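PDB 1V43: sugar-binding transport ATP-binding protein from Pyrococcus horikoshii, which probably binds and hydrolyses ATP to drive sugar uptake, acting as the ATPase subunit of an ABC transporter. Local coordinates for residues Glu167-Ser170 with Asn171-Ala174; Lys277-Gly281 with Lys282-Phe286. All coordinates share one frame; numbering follows the deposited sequence.

Contact 1 of 2, residues Glu167-Ser170 with Asn171-Ala174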
loop_
_atom_site.group_PDB
_atom_site.type_symbol
_atom_site.label_atom_id
_atom_site.label_comp_id
_atom_site.label_asym_id
_atom_site.label_seq_id
_atom_site.Cartn_x
_atom_site.Cartn_y
_atom_site.Cartn_z
ATOM N N GLU A 167 8.059 -5.091 -14.443
ATOM C CA GLU A 167 7.789 -4.052 -13.448
ATOM C C GLU A 167 7.841 -2.667 -14.105
ATOM O O GLU A 167 8.585 -1.793 -13.675
ATOM C CB GLU A 167 8.848 -4.149 -12.341
ATOM C CG GLU A 167 8.465 -3.558 -10.997
ATOM C CD GLU A 167 7.522 -4.456 -10.201
ATOM O OE1 GLU A 167 6.312 -4.163 -10.154
ATOM O OE2 GLU A 167 7.996 -5.462 -9.627
ATOM N N PRO A 168 7.017 -2.448 -15.133
ATOM C CA PRO A 168 6.946 -1.192 -15.890
ATOM C C PRO A 168 6.463 0.010 -15.105
ATOM O O PRO A 168 6.665 1.143 -15.522
ATOM C CB PRO A 168 5.956 -1.513 -17.023
ATOM C CG PRO A 168 5.684 -2.995 -16.901
ATOM C CD PRO A 168 5.863 -3.295 -15.454
ATOM N N LEU A 169 5.823 -0.241 -13.971
ATOM C CA LEU A 169 5.242 0.836 -13.184
ATOM C C LEU A 169 5.863 1.112 -11.815
ATOM O O LEU A 169 5.301 1.875 -11.034
ATOM C CB LEU A 169 3.755 0.531 -13.001
ATOM C CG LEU A 169 2.699 0.835 -14.077
ATOM C CD1 LEU A 169 3.274 0.968 -15.472
ATOM C CD2 LEU A 169 1.664 -0.254 -14.008
ATOM N N SER A 170 7.007 0.501 -11.527
ATOM C CA SER A 170 7.659 0.653 -10.225
ATOM C C SER A 170 7.897 2.074 -9.706
ATOM O O SER A 170 7.853 2.302 -8.495
ATOM C CB SER A 170 8.989 -0.118 -10.206
ATOM O OG SER A 170 9.896 0.384 -11.173
ATOM N N ASN A 171 8.142 3.023 -10.602
ATOM C CA ASN A 171 8.400 4.401 -10.176
ATOM C C ASN A 171 7.297 5.398 -10.550
ATOM O O ASN A 171 7.549 6.360 -11.276
ATOM C CB ASN A 171 9.733 4.884 -10.764
ATOM C CG ASN A 171 10.845 3.854 -10.629
ATOM O OD1 ASN A 171 11.203 3.440 -9.523
ATOM N ND2 ASN A 171 11.399 3.437 -11.764
ATOM N N LEU A 172 6.082 5.162 -10.058
ATOM C CA LEU A 172 4.931 6.031 -10.325
ATOM C C LEU A 172 4.123 6.254 -9.036
ATOM O O LEU A 172 4.020 5.352 -8.205
ATOM C CB LEU A 172 4.026 5.410 -11.405
ATOM C CG LEU A 172 4.468 5.453 -12.876
ATOM C CD1 LEU A 172 5.782 4.724 -13.061
ATOM C CD2 LEU A 172 3.402 4.827 -13.746
ATOM N N ASP A 173 3.557 7.448 -8.864
ATOM C CA ASP A 173 2.773 7.733 -7.667
ATOM C C ASP A 173 1.583 6.785 -7.609
ATOM O O ASP A 173 0.988 6.453 -8.633
ATOM C CB ASP A 173 2.304 9.207 -7.633
ATOM C CG ASP A 173 1.467 9.608 -8.853
ATOM O OD1 ASP A 173 2.050 9.926 -9.913
ATOM O OD2 ASP A 173 0.218 9.614 -8.750
ATOM N N ALA A 174 1.253 6.338 -6.406
ATOM C CA ALA A 174 0.160 5.398 -6.196
ATOM C C ALA A 174 -1.062 5.640 -7.072
ATOM O O ALA A 174 -1.580 4.709 -7.689
ATOM C CB ALA A 174 -0.241 5.399 -4.730
#
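L169 and L172 meet in the D-loop of the ABC ATPase, the S-N-L-D sequence that follows the Walker B strand 162-166 and leads into helix 174-191; in ABC ATPases this loop lies near the nucleotide site and, in the closed dimer, faces the partner cassette. The first segment starts with E167, whose OE1 is hydrogen-bonded to T199 OG1 and OE2 to H200 N, at the end of strand 194-199. A type I turn runs from E167 to S170; P168 suits its second position because the ring fixes phi near -65°, the value needed there. L169 comes next, a buried leucine that also touches M180 and I184 of helix 174-191. Its CG lies 4.1 Å from L172 CD2, the two side chains crossing obliquely. L172 has its CG anti to the carbonyl carbon (chi1 -75°), which folds the isobutyl group back over the preceding turn and sets CD1 3.5 Å from L169 O. Replacing L172 with an alanine would probably leave a gap beside L169 CG and take away a neighbour of M180. S170 closes the segment, its hydroxyl OG making a weak hydrogen bond with Q90 O. Beyond it, D173 suits the N-cap of helix 174-191, since its OD2 accepts a hydrogen bond from L176 N.

Contact 2 of 2, residues Lys277-Gly281 with Lys282-Phe286; sequences KDYVG and KTVLF
Y279 and V284 pack together across a tight type II turn that runs from Y279 to K282. The tyrosine has CG anti to its carbonyl carbon (chi1 -70°), and this swings the ring over to the start of the strand, where V284 CG1 approaches it obliquely. The contact is close: V284 CG1 sits nearest Y279 CD2, at 3.2 Å, with Y279 CG and CE2 each 3.8 Å from that methyl. V284 holds CG1 beside its own backbone N, aiming that branch at the ring; a compact beta-branched residue suits this buried strand position. At its far end the tyrosine is anchored by a hydrogen bond between OH and D364 OD2, which ties the ring to the neighbouring strand 361-364. The turn itself is closed by K282 N donating to Y279 O at 2.7 Å, with an N-H...O angle of 151° and the donor above the carbonyl plane. G281 is at the third position with phi 87°, where a side chain would jam against the preceding carbonyl. The same turn brings K282 CB to 3.3 Å from Y279 O. Here a type II turn with glycine at its third position enters strand 283-288, which pairs with strands 248-255 and 361-364 in the MalK-type OB-fold domain.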
loop_
_atom_site.group_PDB
_atom_site.type_symbol
_atom_site.label_atom_id
_atom_site.label_comp_id
_atom_site.label_asym_id
_atom_site.label_seq_id
_atom_site.Cartn_x
_atom_site.Cartn_y
_atom_site.Cartn_z
ATOM N N LYS A 277 -8.359 -36.128 9.092
ATOM C CA LYS A 277 -8.272 -37.446 9.718
ATOM C C LYS A 277 -6.838 -37.980 9.779
ATOM O O LYS A 277 -6.425 -38.546 10.789
ATOM C CB LYS A 277 -9.173 -38.444 8.986
ATOM C CG LYS A 277 -10.655 -38.175 9.174
ATOM C CD LYS A 277 -11.505 -39.212 8.456
ATOM C CE LYS A 277 -12.991 -38.989 8.717
ATOM N NZ LYS A 277 -13.328 -39.111 10.165
ATOM N N ASP A 278 -6.077 -37.800 8.706
ATOM C CA ASP A 278 -4.694 -38.266 8.686
ATOM C C ASP A 278 -3.816 -37.326 9.506
ATOM O O ASP A 278 -2.585 -37.364 9.410
ATOM C CB ASP A 278 -4.158 -38.328 7.249
ATOM C CG ASP A 278 -4.851 -39.382 6.408
ATOM O OD1 ASP A 278 -4.913 -40.547 6.851
ATOM O OD2 ASP A 278 -5.326 -39.050 5.299
ATOM N N TYR A 279 -4.452 -36.477 10.309
ATOM C CA TYR A 279 -3.718 -35.523 11.128
ATOM C C TYR A 279 -4.170 -35.470 12.574
ATOM O O TYR A 279 -3.572 -34.753 13.377
ATOM C CB TYR A 279 -3.799 -34.114 10.527
ATOM C CG TYR A 279 -3.025 -33.957 9.235
ATOM C CD1 TYR A 279 -3.586 -34.319 8.013
ATOM C CD2 TYR A 279 -1.718 -33.479 9.241
ATOM C CE1 TYR A 279 -2.859 -34.210 6.826
ATOM C CE2 TYR A 279 -0.985 -33.367 8.066
ATOM C CZ TYR A 279 -1.560 -33.733 6.862
ATOM O OH TYR A 279 -0.837 -33.614 5.695
ATOM N N VAL A 280 -5.222 -36.209 12.917
ATOM C CA VAL A 280 -5.683 -36.203 14.299
ATOM C C VAL A 280 -4.465 -36.558 15.143
ATOM O O VAL A 280 -3.790 -37.545 14.867
ATOM C CB VAL A 280 -6.801 -37.248 14.550
ATOM C CG1 VAL A 280 -7.377 -37.061 15.945
ATOM C CG2 VAL A 280 -7.900 -37.104 13.517
ATOM N N GLY A 281 -4.166 -35.729 16.141
ATOM C CA GLY A 281 -3.021 -35.974 17.001
ATOM C C GLY A 281 -1.709 -35.398 16.490
ATOM O O GLY A 281 -0.668 -35.531 17.141
ATOM N N LYS A 282 -1.748 -34.753 15.329
ATOM C CA LYS A 282 -0.548 -34.168 14.740
ATOM C C LYS A 282 -0.714 -32.655 14.588
ATOM O O LYS A 282 -1.838 -32.143 14.591
ATOM C CB LYS A 282 -0.285 -34.802 13.371
ATOM C CG LYS A 282 1.181 -34.890 12.994
ATOM C CD LYS A 282 1.920 -35.871 13.890
ATOM C CE LYS A 282 3.372 -36.035 13.453
ATOM N NZ LYS A 282 4.098 -37.065 14.254
ATOM N N THR A 283 0.401 -31.944 14.455
ATOM C CA THR A 283 0.363 -30.490 14.300
ATOM C C THR A 283 0.279 -30.030 12.840
ATOM O O THR A 283 0.983 -30.540 11.965
ATOM C CB THR A 283 1.595 -29.826 14.933
ATOM O OG1 THR A 283 1.573 -30.026 16.352
ATOM C CG2 THR A 283 1.605 -28.336 14.639
ATOM N N VAL A 284 -0.584 -29.050 12.596
ATOM C CA VAL A 284 -0.779 -28.489 11.264
ATOM C C VAL A 284 -0.835 -26.971 11.377
ATOM O O VAL A 284 -0.925 -26.436 12.477
ATOM C CB VAL A 284 -2.088 -29.000 10.632
ATOM C CG1 VAL A 284 -1.979 -30.487 10.363
ATOM C CG2 VAL A 284 -3.273 -28.719 11.553
ATOM N N LEU A 285 -0.767 -26.273 10.249
ATOM C CA LEU A 285 -0.811 -24.821 10.275
ATOM C C LEU A 285 -2.221 -24.358 9.907
ATOM O O LEU A 285 -2.733 -24.677 8.833
ATOM C CB LEU A 285 0.226 -24.245 9.307
ATOM C CG LEU A 285 1.680 -24.641 9.593
ATOM C CD1 LEU A 285 2.598 -23.997 8.577
ATOM C CD2 LEU A 285 2.082 -24.213 11.008
ATOM N N PHE A 286 -2.844 -23.638 10.833
ATOM C CA PHE A 286 -4.192 -23.096 10.679
ATOM C C PHE A 286 -4.086 -21.695 10.071
ATOM O O PHE A 286 -3.212 -20.918 10.442
ATOM C CB PHE A 286 -4.860 -23.004 12.052
ATOM C CG PHE A 286 -6.162 -22.246 12.060
ATOM C CD1 PHE A 286 -7.318 -22.810 11.539
ATOM C CD2 PHE A 286 -6.233 -20.973 12.607
ATOM C CE1 PHE A 286 -8.524 -22.119 11.569
ATOM C CE2 PHE A 286 -7.433 -20.279 12.640
ATOM C CZ PHE A 286 -8.581 -20.855 12.120
#

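How the contacts relate
From the N terminus, the chain first passes through the ATP-binding cassette, where contact 1 bends the segment between strand 162-166 and helix 174-191 and joins the mixed central sheet to that helix. Contact 2 follows much later, in the OB-fold domain, and turns the chain into strand 283-288 of an antiparallel sheet. Each contact closes only a short turn of consecutive residues. They lie in series, so neither encloses nor crosses the other. The centres of contact 1 and contact 2 are about 43 Å apart, on opposite sides of the chain's centre. The nearest atoms of contact 1 and contact 2 are about 27 Å apart. Contact 1 belongs to the nucleotide-binding part, and contact 2 shapes the entry to an inner strand of the OB-fold sheet.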